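Local coordinates for endoribonuclease YbeY (Aquifex aeolicus, PDB 1OZ9), which probably acts as a zinc-dependent, single-strand-specific endoribonuclease in 70S ribosome quality control and in maturation of the 3' end of 16S rRNA, at residues G85-S90 with V118-Y123; L112-I117 with N140-K145; Y123-G128 with K134-E139. One frame throughout, in Å; residues are numbered along the deposited sequence.

Contact 1 of 3, residues G85-S90 with V118-Y123; sequences GDVVIS and VHLLGY
Leu120 lays its two methyl groups against Gly85, Asp86 and Val87 of the strand, and every contact here is made by that one side chain. The arrangement is helix on sheet: the end of helix 105-120 rests against strand 81-90 of the mixed sheet in a metalloproteinase-type fold, and Leu120 directly follows His119, a predicted zinc ligand. CD1 of Leu120 sits 3.9 Å from C of Gly85 and reaches CG2 of Val87 at 4.1 Å, while its CD2 lies 4.1 Å from O of Asp86. Val87 offers that methyl by holding CG1 anti to its backbone N (chi1 172°), with CG2 beside the N. Replacing Leu120 by an alanine would probably open a gap over Gly85 and take away one packing partner of Val87 CG2. Gly85 is suited to its place twice over: a side chain would press on Leu120 CD2, and its backbone angles would drive a CB into the preceding carbonyl. Behind this first shell, backbone hydrogen bonds from Gly85 and Val87 to Ser44 fix the strand, and Leu120 also touches Leu43 on strand 41-48. On the helix side, a Schellman motif at Gly122 turns the chain with positive phi: Gly122 N donates to His119 O at 2.9 Å and Tyr123 N, more weakly, to Val118 O.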
loop_
_atom_site.group_PDB
_atom_site.type_symbol
_atom_site.label_atom_id
_atom_site.label_comp_id
_atom_site.label_asym_id
_atom_site.label_seq_id
_atom_site.Cartn_x
_atom_site.Cartn_y
_atom_site.Cartn_z
ATOM N N GLY A 85 3.266 -3.777 9.284
ATOM C CA GLY A 85 1.824 -3.744 9.344
ATOM C C GLY A 85 1.186 -4.110 8.023
ATOM O O GLY A 85 1.804 -4.797 7.189
ATOM N N ASP A 86 -0.044 -3.648 7.834
ATOM C CA ASP A 86 -0.823 -4.056 6.669
ATOM C C ASP A 86 -1.167 -2.937 5.712
ATOM O O ASP A 86 -1.448 -1.824 6.134
ATOM C CB ASP A 86 -2.177 -4.616 7.113
ATOM C CG ASP A 86 -2.046 -5.739 8.111
ATOM O OD1 ASP A 86 -1.077 -6.499 8.002
ATOM O OD2 ASP A 86 -2.856 -5.904 9.042
ATOM N N VAL A 87 -1.233 -3.290 4.436
ATOM C CA VAL A 87 -1.752 -2.383 3.398
ATOM C C VAL A 87 -2.928 -3.123 2.778
ATOM O O VAL A 87 -2.777 -4.274 2.363
ATOM C CB VAL A 87 -0.744 -2.107 2.303
ATOM C CG1 VAL A 87 -1.405 -1.342 1.171
ATOM C CG2 VAL A 87 0.428 -1.260 2.874
ATOM N N VAL A 88 -4.097 -2.486 2.735
ATOM C CA VAL A 88 -5.297 -3.129 2.204
ATOM C C VAL A 88 -5.801 -2.269 1.038
ATOM O O VAL A 88 -6.050 -1.068 1.232
ATOM C CB VAL A 88 -6.394 -3.175 3.289
ATOM C CG1 VAL A 88 -7.681 -3.845 2.751
ATOM C CG2 VAL A 88 -5.882 -3.905 4.527
ATOM N N ILE A 89 -6.005 -2.895 -0.138
ATOM C CA ILE A 89 -6.403 -2.193 -1.345
ATOM C C ILE A 89 -7.688 -2.793 -1.888
ATOM O O ILE A 89 -7.846 -4.013 -1.880
ATOM C CB ILE A 89 -5.291 -2.403 -2.391
ATOM C CG1 ILE A 89 -4.068 -1.587 -1.960
ATOM C CG2 ILE A 89 -5.794 -2.027 -3.810
ATOM C CD1 ILE A 89 -2.782 -1.894 -2.735
ATOM N N SER A 90 -8.598 -1.958 -2.354
ATOM C CA SER A 90 -9.803 -2.487 -2.964
ATOM C C SER A 90 -9.593 -2.545 -4.465
ATOM O O SER A 90 -9.376 -1.516 -5.127
ATOM C CB SER A 90 -11.025 -1.606 -2.702
ATOM O OG SER A 90 -12.112 -2.076 -3.524
ATOM N N VAL A 118 4.264 3.955 2.070
ATOM C CA VAL A 118 4.750 5.237 2.573
ATOM C C VAL A 118 3.932 5.708 3.788
ATOM O O VAL A 118 4.488 6.234 4.768
ATOM C CB VAL A 118 4.758 6.324 1.452
ATOM C CG1 VAL A 118 5.198 7.714 2.025
ATOM C CG2 VAL A 118 5.679 5.858 0.286
ATOM N N HIS A 119 2.620 5.496 3.744
ATOM C CA HIS A 119 1.766 5.821 4.884
ATOM C C HIS A 119 2.196 4.999 6.078
ATOM O O HIS A 119 2.188 5.477 7.217
ATOM C CB HIS A 119 0.306 5.464 4.612
ATOM C CG HIS A 119 -0.488 6.586 4.045
ATOM N ND1 HIS A 119 -0.955 7.630 4.808
ATOM C CD2 HIS A 119 -0.896 6.828 2.774
ATOM C CE1 HIS A 119 -1.617 8.475 4.033
ATOM N NE2 HIS A 119 -1.602 8.005 2.794
ATOM N N LEU A 120 2.534 3.741 5.820
ATOM C CA LEU A 120 2.900 2.825 6.905
ATOM C C LEU A 120 4.186 3.229 7.604
ATOM O O LEU A 120 4.402 2.877 8.769
ATOM C CB LEU A 120 3.113 1.407 6.371
ATOM C CG LEU A 120 2.081 0.317 6.534
ATOM C CD1 LEU A 120 2.754 -1.039 6.220
ATOM C CD2 LEU A 120 1.517 0.297 7.928
ATOM N N LEU A 121 5.050 3.938 6.882
ATOM C CA LEU A 121 6.293 4.406 7.444
ATOM C C LEU A 121 6.072 5.691 8.234
ATOM O O LEU A 121 7.026 6.292 8.737
ATOM C CB LEU A 121 7.341 4.629 6.360
ATOM C CG LEU A 121 7.697 3.305 5.676
ATOM C CD1 LEU A 121 8.704 3.573 4.585
ATOM C CD2 LEU A 121 8.219 2.261 6.710
ATOM N N GLY A 122 4.824 6.134 8.328
ATOM C CA GLY A 122 4.528 7.279 9.174
ATOM C C GLY A 122 4.470 8.642 8.507
ATOM O O GLY A 122 4.589 9.665 9.171
ATOM N N TYR A 123 4.271 8.676 7.199
ATOM C CA TYR A 123 4.119 9.961 6.508
ATOM C C TYR A 123 2.641 10.119 6.200
ATOM O O TYR A 123 1.940 9.130 6.018
ATOM C CB TYR A 123 4.907 9.956 5.193
ATOM C CG TYR A 123 6.410 9.808 5.362
ATOM C CD1 TYR A 123 6.975 8.578 5.677
ATOM C CD2 TYR A 123 7.258 10.896 5.210
ATOM C CE1 TYR A 123 8.338 8.444 5.844
ATOM C CE2 TYR A 123 8.638 10.769 5.374
ATOM C CZ TYR A 123 9.158 9.536 5.678
ATOM O OH TYR A 123 10.511 9.388 5.834
#

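Contact 2 of 3, residues L112-I117 with N140-K145; sequences LIVHGI and NYVLSK
Val114 faces Val142 and Leu143, and the contact between these two helical segments is purely apolar packing. CG1 of Val114 meets CG1 of Val142 at 3.7 Å, and the same Val114 methyl lies 3.8 Å from Val142 CB. The two valine side chains run antiparallel and overlap alongside one another. Both place CG1 anti to the backbone N (chi1 176° for Val114), and these are the methyls that come together. The other Val114 branch, CG2, lies between Val142 CG1 and Leu143 CD2, 4.1 Å from the latter; Leu143 sets out along the flank of its helix and meets Val114 through CD2. This packing joins helix 105-120, which carries the first two histidines (predicted zinc ligands) of the HxxxHxxxxxH signature, to the C-terminal helix 129-147 of the YbeY fold. Helix 22-35 borders the same seam, with Ala32 touching both Ile117 and Val142. The polar side-chain bond of these segments stays within the second helix. Ser144 OG donates to Tyr141 O at 2.6 Å, tilted 25° from the carbonyl plane, and Lys145 N reaches the same oxygen from the same face.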
loop_
_atom_site.group_PDB
_atom_site.type_symbol
_atom_site.label_atom_id
_atom_site.label_comp_id
_atom_site.label_asym_id
_atom_site.label_seq_id
_atom_site.Cartn_x
_atom_site.Cartn_y
_atom_site.Cartn_z
ATOM N N LEU A 112 -0.836 2.128 -5.630
ATOM C CA LEU A 112 -1.508 2.083 -4.355
ATOM C C LEU A 112 -0.662 1.335 -3.328
ATOM O O LEU A 112 -0.697 1.663 -2.145
ATOM C CB LEU A 112 -2.893 1.424 -4.484
ATOM C CG LEU A 112 -3.932 2.322 -5.180
ATOM C CD1 LEU A 112 -5.187 1.546 -5.513
ATOM C CD2 LEU A 112 -4.310 3.582 -4.336
ATOM N N ILE A 113 0.075 0.315 -3.767
ATOM C CA ILE A 113 0.980 -0.384 -2.840
ATOM C C ILE A 113 2.029 0.571 -2.315
ATOM O O ILE A 113 2.300 0.622 -1.117
ATOM C CB ILE A 113 1.675 -1.534 -3.565
ATOM C CG1 ILE A 113 0.679 -2.672 -3.746
ATOM C CG2 ILE A 113 2.900 -2.048 -2.764
ATOM C CD1 ILE A 113 1.134 -3.720 -4.774
ATOM N N VAL A 114 2.622 1.345 -3.213
ATOM C CA VAL A 114 3.640 2.331 -2.803
ATOM C C VAL A 114 3.011 3.358 -1.890
ATOM O O VAL A 114 3.567 3.688 -0.827
ATOM C CB VAL A 114 4.279 2.989 -4.046
ATOM C CG1 VAL A 114 5.287 4.106 -3.671
ATOM C CG2 VAL A 114 4.982 1.883 -4.868
ATOM N N HIS A 115 1.839 3.850 -2.275
ATOM C CA HIS A 115 1.177 4.862 -1.456
ATOM C C HIS A 115 0.947 4.295 -0.043
ATOM O O HIS A 115 1.217 4.963 0.963
ATOM C CB HIS A 115 -0.143 5.258 -2.108
ATOM C CG HIS A 115 -0.799 6.448 -1.483
ATOM N ND1 HIS A 115 -0.512 7.743 -1.866
ATOM C CD2 HIS A 115 -1.741 6.537 -0.513
ATOM C CE1 HIS A 115 -1.260 8.580 -1.167
ATOM N NE2 HIS A 115 -2.003 7.875 -0.329
ATOM N N GLY A 116 0.465 3.057 0.032
ATOM C CA GLY A 116 0.190 2.433 1.326
ATOM C C GLY A 116 1.439 2.239 2.188
ATOM O O GLY A 116 1.421 2.456 3.408
ATOM N N ILE A 117 2.537 1.839 1.546
ATOM C CA ILE A 117 3.775 1.591 2.274
ATOM C C ILE A 117 4.285 2.889 2.857
ATOM O O ILE A 117 4.727 2.918 4.010
ATOM C CB ILE A 117 4.830 0.946 1.378
ATOM C CG1 ILE A 117 4.393 -0.484 1.074
ATOM C CG2 ILE A 117 6.232 0.923 2.075
ATOM C CD1 ILE A 117 5.260 -1.187 0.070
ATOM N N ASN A 140 7.364 9.424 -4.924
ATOM C CA ASN A 140 7.959 9.605 -6.242
ATOM C C ASN A 140 9.293 8.855 -6.375
ATOM O O ASN A 140 9.509 8.136 -7.343
ATOM C CB ASN A 140 8.098 11.089 -6.551
ATOM C CG ASN A 140 6.783 11.689 -6.990
ATOM O OD1 ASN A 140 5.829 10.966 -7.203
ATOM N ND2 ASN A 140 6.727 12.995 -7.134
ATOM N N TYR A 141 10.157 8.979 -5.371
ATOM C CA TYR A 141 11.412 8.219 -5.380
ATOM C C TYR A 141 11.173 6.711 -5.533
ATOM O O TYR A 141 11.822 6.060 -6.347
ATOM C CB TYR A 141 12.216 8.494 -4.110
ATOM C CG TYR A 141 13.503 7.684 -3.967
ATOM C CD1 TYR A 141 14.672 8.095 -4.597
ATOM C CD2 TYR A 141 13.542 6.515 -3.207
ATOM C CE1 TYR A 141 15.848 7.377 -4.472
ATOM C CE2 TYR A 141 14.733 5.786 -3.067
ATOM C CZ TYR A 141 15.873 6.224 -3.706
ATOM O OH TYR A 141 17.067 5.526 -3.597
ATOM N N VAL A 142 10.259 6.148 -4.752
ATOM C CA VAL A 142 10.028 4.705 -4.802
ATOM C C VAL A 142 9.467 4.316 -6.175
ATOM O O VAL A 142 9.923 3.345 -6.798
ATOM C CB VAL A 142 9.097 4.256 -3.676
ATOM C CG1 VAL A 142 8.705 2.799 -3.863
ATOM C CG2 VAL A 142 9.796 4.475 -2.316
ATOM N N LEU A 143 8.510 5.102 -6.657
ATOM C CA LEU A 143 7.946 4.855 -7.982
ATOM C C LEU A 143 9.050 4.863 -9.040
ATOM O O LEU A 143 9.070 4.008 -9.923
ATOM C CB LEU A 143 6.875 5.891 -8.328
ATOM C CG LEU A 143 5.561 5.750 -7.542
ATOM C CD1 LEU A 143 4.691 7.026 -7.697
ATOM C CD2 LEU A 143 4.807 4.517 -7.986
ATOM N N SER A 144 9.976 5.816 -8.947
ATOM C CA SER A 144 11.052 5.882 -9.917
ATOM C C SER A 144 11.915 4.609 -9.870
ATOM O O SER A 144 12.448 4.164 -10.892
ATOM C CB SER A 144 11.906 7.136 -9.708
ATOM O OG SER A 144 12.761 6.989 -8.592
ATOM N N LYS A 145 12.034 4.022 -8.686
ATOM C CA LYS A 145 12.835 2.815 -8.528
ATOM C C LYS A 145 12.124 1.576 -9.067
ATOM O O LYS A 145 12.778 0.583 -9.420
ATOM C CB LYS A 145 13.198 2.602 -7.054
ATOM C CG LYS A 145 14.180 3.613 -6.508
ATOM C CD LYS A 145 15.615 3.281 -6.916
ATOM C CE LYS A 145 16.440 4.539 -7.007
ATOM N NZ LYS A 145 17.876 4.277 -7.380
#

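Contact 3 of 3, residues Y123-G128 with K134-E139; sequences YDHEKG and KFRELE
His125 packs beside Phe135 from its first side-chain atom onward. Its CB lies 4.0 Å from Phe135 CG, and the two side chains then run side by side in the same direction. Because chi1 of 59° sets His125 CG between its backbone N and carbonyl carbon, the imidazole comes over the phenyl face: ND1 stands above the centre of the Phe135 ring, 4.0 Å from CZ. This is a T-shaped, edge-to-face pair, with the planes at 68°. Further round the imidazole, CD2 approaches Arg136 NH2 at 4.0 Å, and the guanidinium lies nearly flat over one imidazole face, 21° from parallel and shifted toward the rim. CG of Glu126 covers the opposite face. CE1, at the tip, comes up to the rings of His115 and His119. His125 is the predicted third zinc ligand, the last histidine of the HxxxHxxxxxH motif, presented by the loop between helices 105-120 and 129-147. Arg136 is steadied in turn by a salt bridge from NH1 to Glu139 OE1 at 2.8 Å; the carboxylate uses its syn lone pair and lies close to the guanidinium plane. The other oxygen, Glu139 OE2, bonds to His115 ND1, so one carboxylate serves both the stacking arginine and a predicted ligand. Within the loop, Asp124 OD1 accepts from Glu126 N at 3.2 Å in an Asx turn, approached from above the carboxylate plane, and a type I turn follows from His125 to Gly128. His125 N is buried against Phe135 and has no hydrogen-bond partner in the model. At the other end of the loop, Tyr123 CB touches Phe135 CD1 at 3.6 Å, and Leu138 CD2 makes a CH-pi contact over the tyrosine face, 4.1 Å from the ring centroid.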
loop_
_atom_site.group_PDB
_atom_site.type_symbol
_atom_site.label_atom_id
_atom_site.label_comp_id
_atom_site.label_asym_id
_atom_site.label_seq_id
_atom_site.Cartn_x
_atom_site.Cartn_y
_atom_site.Cartn_z
ATOM N N TYR A 123 4.271 8.676 7.199
ATOM C CA TYR A 123 4.119 9.961 6.508
ATOM C C TYR A 123 2.641 10.119 6.200
ATOM O O TYR A 123 1.940 9.130 6.018
ATOM C CB TYR A 123 4.907 9.956 5.193
ATOM C CG TYR A 123 6.410 9.808 5.362
ATOM C CD1 TYR A 123 6.975 8.578 5.677
ATOM C CD2 TYR A 123 7.258 10.896 5.210
ATOM C CE1 TYR A 123 8.338 8.444 5.844
ATOM C CE2 TYR A 123 8.638 10.769 5.374
ATOM C CZ TYR A 123 9.158 9.536 5.678
ATOM O OH TYR A 123 10.511 9.388 5.834
ATOM N N ASP A 124 2.158 11.345 6.110
ATOM C CA ASP A 124 0.746 11.533 5.792
ATOM C C ASP A 124 0.697 12.760 4.895
ATOM O O ASP A 124 1.321 13.754 5.194
ATOM C CB ASP A 124 -0.061 11.775 7.085
ATOM C CG ASP A 124 -1.583 11.661 6.878
ATOM O OD1 ASP A 124 -2.061 11.609 5.721
ATOM O OD2 ASP A 124 -2.385 11.634 7.833
ATOM N N HIS A 125 -0.003 12.706 3.778
ATOM C CA HIS A 125 -0.042 13.892 2.926
ATOM C C HIS A 125 -1.230 14.784 3.227
ATOM O O HIS A 125 -1.268 15.934 2.806
ATOM C CB HIS A 125 -0.126 13.469 1.478
ATOM C CG HIS A 125 -1.326 12.636 1.190
ATOM N ND1 HIS A 125 -1.355 11.275 1.399
ATOM C CD2 HIS A 125 -2.555 12.978 0.742
ATOM C CE1 HIS A 125 -2.551 10.812 1.081
ATOM N NE2 HIS A 125 -3.295 11.823 0.673
ATOM N N GLU A 126 -2.206 14.256 3.956
ATOM C CA GLU A 126 -3.447 15.006 4.193
ATOM C C GLU A 126 -3.272 16.293 4.975
ATOM O O GLU A 126 -4.098 17.211 4.892
ATOM C CB GLU A 126 -4.510 14.118 4.837
ATOM C CG GLU A 126 -4.955 13.005 3.905
ATOM C CD GLU A 126 -6.100 12.169 4.458
ATOM O OE1 GLU A 126 -6.005 11.701 5.626
ATOM O OE2 GLU A 126 -7.089 11.976 3.712
ATOM N N LYS A 127 -2.200 16.354 5.749
ATOM C CA LYS A 127 -1.904 17.555 6.499
ATOM C C LYS A 127 -1.684 18.678 5.512
ATOM O O LYS A 127 -2.129 19.810 5.717
ATOM C CB LYS A 127 -0.625 17.347 7.300
ATOM C CG LYS A 127 -0.174 18.570 8.096
ATOM C CD LYS A 127 -0.890 18.679 9.453
ATOM C CE LYS A 127 -0.027 19.402 10.485
ATOM N NZ LYS A 127 1.105 18.539 10.980
ATOM N N GLY A 128 -1.012 18.358 4.415
ATOM C CA GLY A 128 -0.621 19.377 3.464
ATOM C C GLY A 128 0.763 19.852 3.875
ATOM O O GLY A 128 1.500 19.113 4.536
ATOM N N LYS A 134 7.131 15.973 1.918
ATOM C CA LYS A 134 7.968 14.806 2.186
ATOM C C LYS A 134 7.308 13.512 1.768
ATOM O O LYS A 134 7.998 12.579 1.363
ATOM C CB LYS A 134 8.381 14.723 3.656
ATOM C CG LYS A 134 9.108 15.968 4.173
ATOM C CD LYS A 134 10.423 16.231 3.436
ATOM C CE LYS A 134 11.432 15.091 3.632
ATOM N NZ LYS A 134 12.831 15.634 3.494
ATOM N N PHE A 135 5.982 13.432 1.872
ATOM C CA PHE A 135 5.287 12.214 1.479
ATOM C C PHE A 135 5.480 11.976 -0.016
ATOM O O PHE A 135 5.847 10.884 -0.457
ATOM C CB PHE A 135 3.786 12.324 1.777
ATOM C CG PHE A 135 3.018 11.057 1.487
ATOM C CD1 PHE A 135 2.577 10.227 2.527
ATOM C CD2 PHE A 135 2.734 10.692 0.187
ATOM C CE1 PHE A 135 1.862 9.067 2.265
ATOM C CE2 PHE A 135 2.039 9.496 -0.081
ATOM C CZ PHE A 135 1.608 8.694 0.951
ATOM N N ARG A 136 5.193 13.012 -0.792
ATOM C CA ARG A 136 5.277 12.917 -2.240
ATOM C C ARG A 136 6.695 12.697 -2.734
ATOM O O ARG A 136 6.888 11.883 -3.596
ATOM C CB ARG A 136 4.679 14.162 -2.908
ATOM C CG ARG A 136 3.156 14.262 -2.765
ATOM C CD ARG A 136 2.334 13.023 -3.172
ATOM N NE ARG A 136 0.902 13.347 -3.149
ATOM C CZ ARG A 136 -0.102 12.464 -3.124
ATOM N NH1 ARG A 136 0.138 11.164 -3.127
ATOM N NH2 ARG A 136 -1.366 12.910 -3.108
ATOM N N GLU A 137 7.677 13.421 -2.207
ATOM C CA GLU A 137 9.062 13.121 -2.593
ATOM C C GLU A 137 9.400 11.612 -2.378
ATOM O O GLU A 137 9.929 10.957 -3.274
ATOM C CB GLU A 137 10.046 14.061 -1.879
ATOM C CG GLU A 137 9.863 15.533 -2.278
ATOM C CD GLU A 137 10.877 16.473 -1.646
ATOM O OE1 GLU A 137 11.441 16.086 -0.585
ATOM O OE2 GLU A 137 11.108 17.587 -2.210
ATOM N N LEU A 138 9.016 11.033 -1.238
ATOM C CA LEU A 138 9.331 9.618 -0.985
ATOM C C LEU A 138 8.578 8.672 -1.920
ATOM O O LEU A 138 9.118 7.701 -2.453
ATOM C CB LEU A 138 9.035 9.244 0.472
ATOM C CG LEU A 138 9.678 7.928 0.889
ATOM C CD1 LEU A 138 11.188 8.068 0.667
ATOM C CD2 LEU A 138 9.383 7.639 2.351
ATOM N N GLU A 139 7.308 8.966 -2.140
ATOM C CA GLU A 139 6.504 8.162 -3.020
ATOM C C GLU A 139 7.052 8.209 -4.464
ATOM O O GLU A 139 7.167 7.176 -5.143
ATOM C CB GLU A 139 5.089 8.714 -2.947
ATOM C CG GLU A 139 4.080 8.014 -3.818
ATOM C CD GLU A 139 2.692 8.587 -3.622
ATOM O OE1 GLU A 139 2.568 9.831 -3.606
ATOM O OE2 GLU A 139 1.732 7.802 -3.487
#

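Contacts 1 and 2 share helix 105-120, and contacts 2 and 3 share helix 129-147: contact 1 sets the end of the first helix on strand 81-90, contact 2 packs its middle on the second, and contact 3 folds the intervening loop back onto that second helix. Their centres lie 11 to 12 Å apart. Along the chain the segments of contacts 1 and 2 alternate, contact 3 begins at Tyr123, the residue on which contact 1 ends, and both its segments fall between those of contact 2. Each contact holds one predicted zinc ligand, and these converge: His125 CE1 is 3.4 Å from His119 NE2 and 3.3 Å from His115 NE2, consistent with a zinc site assembled from helix 105-120 and the loop that follows it.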